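Local coordinates for protein ALKF (Bacillus cereus, PDB 3ZBO) that probably binds branched DNA such as Holliday junctions and is akin to the HEAT-like repeat DNA glycosylases AlkC and AlkD, though its precise function is unknown, at residues Y96-M99 against L100-V104; A70-F73 against A74-A78. All blocks are in the same frame, centred on the assembly; numbering follows the deposited sequence.

Contact 1: residues Y96-M99 against L100-V104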
ATOM      1  N   TYR A  96      -1.930  -5.153 -11.009  1.00 11.69           N
ATOM      2  CA  TYR A  96      -2.548  -4.428 -12.139  1.00 12.72           C
ATOM      3  C   TYR A  96      -3.452  -3.262 -11.799  1.00 13.30           C
ATOM      4  O   TYR A  96      -3.940  -2.548 -12.662  1.00 14.15           O
ATOM      5  CB  TYR A  96      -3.343  -5.420 -13.031  1.00 12.22           C
ATOM      6  CG  TYR A  96      -4.509  -6.059 -12.388  1.00 12.27           C
ATOM      7  CD1 TYR A  96      -5.754  -5.425 -12.327  1.00 15.16           C
ATOM      8  CD2 TYR A  96      -4.393  -7.307 -11.797  1.00 11.97           C
ATOM      9  CE1 TYR A  96      -6.847  -5.986 -11.724  1.00 14.49           C
ATOM     10  CE2 TYR A  96      -5.532  -7.943 -11.161  1.00 13.41           C
ATOM     11  CZ  TYR A  96      -6.794  -7.283 -11.151  1.00 11.50           C
ATOM     12  OH  TYR A  96      -7.864  -7.813 -10.502  1.00 14.23           O
ATOM     13  N   PHE A  97      -3.735  -3.126 -10.513  1.00 12.54           N
ATOM     14  CA  PHE A  97      -4.427  -1.938 -10.026  1.00 11.62           C
ATOM     15  C   PHE A  97      -4.016  -1.578  -8.633  1.00 12.25           C
ATOM     16  O   PHE A  97      -3.281  -2.356  -8.001  1.00 11.34           O
ATOM     17  CB  PHE A  97      -5.999  -2.116 -10.153  1.00 11.76           C
ATOM     18  CG  PHE A  97      -6.640  -2.993  -9.059  1.00 11.64           C
ATOM     19  CD1 PHE A  97      -6.243  -4.353  -8.858  1.00 13.31           C
ATOM     20  CD2 PHE A  97      -7.630  -2.447  -8.222  1.00 11.80           C
ATOM     21  CE1 PHE A  97      -6.900  -5.190  -7.878  1.00 13.25           C
ATOM     22  CE2 PHE A  97      -8.261  -3.236  -7.285  1.00 11.99           C
ATOM     23  CZ  PHE A  97      -7.908  -4.612  -7.079  1.00 12.67           C
ATOM     24  N   TYR A  98      -4.479  -0.414  -8.129  1.00 12.25           N
ATOM     25  CA  TYR A  98      -3.861   0.112  -6.907  1.00 10.36           C
ATOM     26  C   TYR A  98      -4.028  -0.743  -5.655  1.00 11.66           C
ATOM     27  O   TYR A  98      -3.173  -0.652  -4.774  1.00 11.60           O
ATOM     28  CB  TYR A  98      -4.370   1.549  -6.632  1.00 11.25           C
ATOM     29  CG  TYR A  98      -5.773   1.568  -6.026  1.00 11.20           C
ATOM     30  CD1 TYR A  98      -6.890   1.566  -6.908  1.00 12.08           C
ATOM     31  CD2 TYR A  98      -5.966   1.565  -4.660  1.00 10.66           C
ATOM     32  CE1 TYR A  98      -8.221   1.565  -6.390  1.00 12.23           C
ATOM     33  CE2 TYR A  98      -7.261   1.541  -4.089  1.00 13.80           C
ATOM     34  CZ  TYR A  98      -8.387   1.517  -4.981  1.00 13.39           C
ATOM     35  OH  TYR A  98      -9.677   1.507  -4.404  1.00 16.56           O
ATOM     36  N   MET A  99      -5.066  -1.572  -5.559  1.00 11.24           N
ATOM     37  CA  MET A  99      -5.149  -2.289  -4.275  1.00 10.99           C
ATOM     38  C   MET A  99      -4.006  -3.253  -4.247  1.00 11.31           C
ATOM     39  O   MET A  99      -3.503  -3.574  -3.141  1.00 11.99           O
ATOM     40  CB  MET A  99      -6.440  -3.079  -4.205  1.00 12.54           C
ATOM     41  CG  MET A  99      -7.649  -2.121  -4.062  1.00 12.70           C
ATOM     42  SD  MET A  99      -9.232  -3.023  -3.808  1.00 15.05           S
ATOM     43  CE  MET A  99      -9.123  -3.207  -2.060  1.00 15.02           C
ATOM     44  N   LEU A 100      -3.598  -3.812  -5.382  1.00 11.63           N
ATOM     45  CA  LEU A 100      -2.425  -4.696  -5.428  1.00 11.54           C
ATOM     46  C   LEU A 100      -1.114  -3.915  -5.209  1.00 12.44           C
ATOM     47  O   LEU A 100      -0.251  -4.359  -4.412  1.00 11.88           O
ATOM     48  CB  LEU A 100      -2.374  -5.495  -6.767  1.00 11.12           C
ATOM     49  CG  LEU A 100      -3.451  -6.559  -6.792  1.00 11.03           C
ATOM     50  CD1 LEU A 100      -3.548  -7.022  -8.232  1.00 13.45           C
ATOM     51  CD2 LEU A 100      -3.054  -7.807  -5.888  1.00 13.37           C
ATOM     52  N   SER A 101      -0.915  -2.781  -5.934  1.00 10.01           N
ATOM     53  CA  SER A 101       0.324  -2.091  -5.747  1.00 10.97           C
ATOM     54  C   SER A 101       0.471  -1.586  -4.316  1.00 10.68           C
ATOM     55  O   SER A 101       1.569  -1.639  -3.737  1.00 11.11           O
ATOM     56  CB  SER A 101       0.480  -0.943  -6.756  1.00 11.06           C
ATOM     57  OG  SER A 101      -0.614  -0.035  -6.612  1.00 12.21           O
ATOM     58  N   ASP A 102      -0.626  -1.065  -3.737  1.00 11.34           N
ATOM     59  CA  ASP A 102      -0.501  -0.218  -2.501  1.00 10.04           C
ATOM     60  C   ASP A 102      -0.739  -1.103  -1.258  1.00 12.20           C
ATOM     61  O   ASP A 102      -0.063  -0.850  -0.246  1.00 11.82           O
ATOM     62  CB  ASP A 102      -1.536   0.878  -2.487  1.00 10.37           C
ATOM     63  CG  ASP A 102      -1.411   1.869  -3.662  1.00 13.14           C
ATOM     64  OD1 ASP A 102      -0.484   1.755  -4.487  1.00 14.01           O
ATOM     65  OD2 ASP A 102      -2.348   2.698  -3.669  1.00 13.44           O
ATOM     66  N   TYR A 103      -1.682  -2.082  -1.334  1.00  9.66           N
ATOM     67  CA  TYR A 103      -2.070  -2.802  -0.113  1.00 10.98           C
ATOM     68  C   TYR A 103      -1.516  -4.244  -0.071  1.00 12.62           C
ATOM     69  O   TYR A 103      -1.597  -4.921   0.959  1.00 14.94           O
ATOM     70  CB  TYR A 103      -3.597  -2.833   0.010  1.00 12.18           C
ATOM     71  CG  TYR A 103      -4.263  -1.497  -0.085  1.00 10.29           C
ATOM     72  CD1 TYR A 103      -3.649  -0.312   0.378  1.00 12.97           C
ATOM     73  CD2 TYR A 103      -5.512  -1.434  -0.706  1.00 15.01           C
ATOM     74  CE1 TYR A 103      -4.360   0.930   0.304  1.00 15.59           C
ATOM     75  CE2 TYR A 103      -6.148  -0.218  -0.817  1.00 15.22           C
ATOM     76  CZ  TYR A 103      -5.563   0.897  -0.339  1.00 17.56           C
ATOM     77  OH  TYR A 103      -6.246   2.081  -0.540  1.00 18.86           O
ATOM     78  N   VAL A 104      -0.858  -4.688  -1.147  1.00 11.15           N
ATOM     79  CA  VAL A 104      -0.293  -6.057  -1.204  1.00 10.42           C
ATOM     80  C   VAL A 104       1.220  -5.975  -1.469  1.00 11.42           C
ATOM     81  O   VAL A 104       2.015  -6.185  -0.539  1.00 12.29           O
ATOM     82  CB  VAL A 104      -0.938  -6.897  -2.296  1.00 10.18           C
ATOM     83  CG1 VAL A 104      -0.282  -8.310  -2.296  1.00 12.84           C
ATOM     84  CG2 VAL A 104      -2.418  -7.028  -2.048  1.00 12.69           C
TER

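Contact 2: residues A70-F73 against A74-A78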
ATOM      1  N   ALA A  70      -6.591 -14.155  -3.939  1.00 14.22           N
ATOM      2  CA  ALA A  70      -5.423 -15.050  -3.763  1.00 12.97           C
ATOM      3  C   ALA A  70      -4.114 -14.287  -3.714  1.00 14.53           C
ATOM      4  O   ALA A  70      -3.199 -14.667  -2.957  1.00 14.18           O
ATOM      5  CB  ALA A  70      -5.349 -16.057  -4.956  1.00 15.66           C
ATOM      6  N   MET A  71      -4.059 -13.244  -4.527  1.00 11.96           N
ATOM      7  CA  MET A  71      -2.861 -12.410  -4.515  1.00 12.93           C
ATOM      8  C   MET A  71      -2.670 -11.626  -3.191  1.00 12.93           C
ATOM      9  O   MET A  71      -1.550 -11.500  -2.686  1.00 12.43           O
ATOM     10  CB  MET A  71      -2.869 -11.414  -5.661  1.00 10.61           C
ATOM     11  CG  MET A  71      -2.791 -12.088  -6.999  1.00 12.55           C
ATOM     12  SD  MET A  71      -3.276 -11.034  -8.391  1.00 14.13           S
ATOM     13  CE  MET A  71      -1.681 -10.218  -8.714  1.00 13.09           C
ATOM     14  N   TYR A  72      -3.786 -11.101  -2.643  1.00 12.09           N
ATOM     15  CA  TYR A  72      -3.763 -10.501  -1.322  1.00 12.76           C
ATOM     16  C   TYR A  72      -3.298 -11.502  -0.291  1.00 11.66           C
ATOM     17  O   TYR A  72      -2.424 -11.172   0.542  1.00 13.23           O
ATOM     18  CB  TYR A  72      -5.190  -9.896  -1.045  1.00 13.55           C
ATOM     19  CG  TYR A  72      -5.104  -9.075   0.225  1.00 12.24           C
ATOM     20  CD1 TYR A  72      -5.203  -9.694   1.472  1.00 13.39           C
ATOM     21  CD2 TYR A  72      -5.045  -7.710   0.186  1.00 12.86           C
ATOM     22  CE1 TYR A  72      -5.111  -8.886   2.623  1.00 14.13           C
ATOM     23  CE2 TYR A  72      -4.897  -6.913   1.337  1.00 13.22           C
ATOM     24  CZ  TYR A  72      -4.993  -7.518   2.555  1.00 15.23           C
ATOM     25  OH  TYR A  72      -4.839  -6.730   3.702  1.00 16.98           O
ATOM     26  N   PHE A  73      -3.844 -12.706  -0.318  1.00 13.16           N
ATOM     27  CA  PHE A  73      -3.475 -13.664   0.687  1.00 14.12           C
ATOM     28  C   PHE A  73      -1.990 -14.074   0.500  1.00 14.72           C
ATOM     29  O   PHE A  73      -1.274 -14.285   1.484  1.00 13.90           O
ATOM     30  CB  PHE A  73      -4.405 -14.904   0.562  1.00 15.14           C
ATOM     31  CG  PHE A  73      -4.217 -15.863   1.656  1.00 15.61           C
ATOM     32  CD1 PHE A  73      -4.586 -15.508   2.914  1.00 20.35           C
ATOM     33  CD2 PHE A  73      -3.621 -17.087   1.427  1.00 14.98           C
ATOM     34  CE1 PHE A  73      -4.341 -16.381   4.021  1.00 18.45           C
ATOM     35  CE2 PHE A  73      -3.426 -17.983   2.540  1.00 17.40           C
ATOM     36  CZ  PHE A  73      -3.786 -17.591   3.798  1.00 19.70           C
ATOM     37  N   ALA A  74      -1.515 -14.163  -0.754  1.00 12.99           N
ATOM     38  CA  ALA A  74      -0.095 -14.491  -0.991  1.00 13.60           C
ATOM     39  C   ALA A  74       0.772 -13.466  -0.261  1.00 13.56           C
ATOM     40  O   ALA A  74       1.784 -13.791   0.354  1.00 14.50           O
ATOM     41  CB  ALA A  74       0.169 -14.399  -2.448  1.00 12.90           C
ATOM     42  N   GLY A  75       0.376 -12.161  -0.304  1.00 12.13           N
ATOM     43  CA  GLY A  75       1.200 -11.186   0.472  1.00 12.22           C
ATOM     44  C   GLY A  75       1.229 -11.502   1.970  1.00 13.81           C
ATOM     45  O   GLY A  75       2.285 -11.307   2.569  1.00 15.22           O
ATOM     46  N   ILE A  76       0.119 -11.937   2.580  1.00 14.07           N
ATOM     47  CA  ILE A  76       0.097 -12.166   4.010  1.00 15.55           C
ATOM     48  C   ILE A  76       0.989 -13.316   4.342  1.00 17.01           C
ATOM     49  O   ILE A  76       1.646 -13.281   5.438  1.00 19.17           O
ATOM     50  CB  ILE A  76      -1.319 -12.444   4.409  1.00 18.13           C
ATOM     51  CG1 ILE A  76      -2.139 -11.131   4.370  1.00 18.96           C
ATOM     52  CG2 ILE A  76      -1.346 -13.082   5.876  1.00 20.22           C
ATOM     53  CD1 ILE A  76      -3.557 -11.515   4.232  1.00 25.77           C
ATOM     54  N   ILE A  77       1.058 -14.336   3.476  1.00 15.70           N
ATOM     55  CA  ILE A  77       1.882 -15.523   3.796  1.00 14.60           C
ATOM     56  C   ILE A  77       3.302 -15.517   3.215  1.00 15.87           C
ATOM     57  O   ILE A  77       4.053 -16.511   3.251  1.00 17.19           O
ATOM     58  CB  ILE A  77       1.226 -16.843   3.411  1.00 12.96           C
ATOM     59  CG1 ILE A  77       0.970 -16.968   1.878  1.00 14.03           C
ATOM     60  CG2 ILE A  77      -0.090 -16.984   4.190  1.00 16.93           C
ATOM     61  CD1 ILE A  77       0.672 -18.397   1.372  1.00 19.60           C
ATOM     62  N   ALA A  78       3.659 -14.433   2.553  1.00 14.68           N
ATOM     63  CA  ALA A  78       4.981 -14.367   1.976  1.00 15.37           C
ATOM     64  C   ALA A  78       6.074 -14.314   3.031  1.00 15.68           C
ATOM     65  O   ALA A  78       5.813 -14.002   4.209  1.00 17.40           O
ATOM     66  CB  ALA A  78       5.063 -13.034   1.069  1.00 15.06           C
TER

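Contact 1: residues Y96-M99 against L100-V104
Leu100 reaches back to two aromatic rings that lie before the first turn of helix 98-110. Its CD1 comes obliquely against the CD2-CE2 side of the Tyr96 ring (3.7 Å to CE2) and also touches CE1 of Phe97 (3.8 Å), while Phe97 CD1 rests over one face of the Tyr96 ring. On another side of the turn, the ring of Tyr98 carries Met99 CG over one face and receives Tyr103 OH in plane at its edge, 3.7 Å from Tyr98 CE2. Tyr103 has CG anti to its carbonyl carbon (chi1 -53°), which lays CD2 against CB of Met99 at 4.0 Å. Phe97 is the N-cap residue; its carbonyl O accepts Ser101 N at 3.2 Å with a fairly straight N-H...O angle of 162°, and Leu100 N more weakly. Asp102 N bonds to Tyr98 O at 2.8 Å. Ser101 OG donates to OD1 of Asp102 at 2.8 Å from well above the carboxylate plane, and Ser132 of helix 128-144 is a second partner of that oxygen. Two hydroxyl groups thus grip one oxygen of a buried carboxylate, which should limit rotation of the Asp102 side chain and hold it against helix 128-144.

Contact 2: residues A70-F73 against A74-A78
Phe73 and Ile77, one helical turn apart, meet through ring and methyl near the end of helix 68-77. From the backbone of Phe73, CB lies 3.3 Å from the amide N of Ala74, a consequence of their being neighbours in sequence. CG is anti to the backbone N (chi1 -173°), and the ring projects outward from the helix, leaning toward its C-terminal end. On one side of the ring CD1 comes only loosely near CD1 of Ile76, at 4.3 Å. Farther out, CE2 and then CZ approach CG2 of Ile77, the latter at 3.8 Å. The methyl makes an off-centre CH-pi contact with the ring, 4.2 Å from the centroid and 29° from the ring normal. The other branch of Ile77, CG1, turns back onto the carbonyl O of Phe73, whose bond from Ile77 N (3.1 Å) runs nearly straight out from the C=O group.

Ile76 reaches back one turn to Tyr72: its CD1 touches CE1 of that ring at 3.5 Å, a closer approach than it makes to Phe73. The hydroxyl of Tyr72 is hydrogen-bonded to the backbone O of Arg240, near the C-terminus. Around Phe73 and Ile77, Ile48 and Ile52 of helix 46-52 together with Leu62 and Leu58 of helix 56-63 complete an apolar cluster. Contacts between residues three and four apart, laid over i to i+4 backbone bonds, are those of a regular alpha-helix, here a buried one packed among helices 46-52, 56-63 and 98-110 in the all-helical, HEAT-like fold of the AlkD-like proteins.

How the contacts relate
Contact 2 precedes contact 1 in the chain, and the centres of the two lie about 12 Å apart. Their helices, 68-77 and 98-110, pack directly against each other. Val104 forms much of the join: its CG2 reaches CD2 of Tyr72 at 3.5 Å, and its CG1 lies 3.5 Å from the backbone O of Met71. One turn earlier, Leu100 CD2 rests on CB of Met71 at 3.6 Å. Leu100 therefore belongs to both contacts, its second methyl facing Met71. This apolar seam joins two helices within the DNA alkylation repair family region, consistent with the side-by-side stacking of helices in HEAT-like repeat proteins.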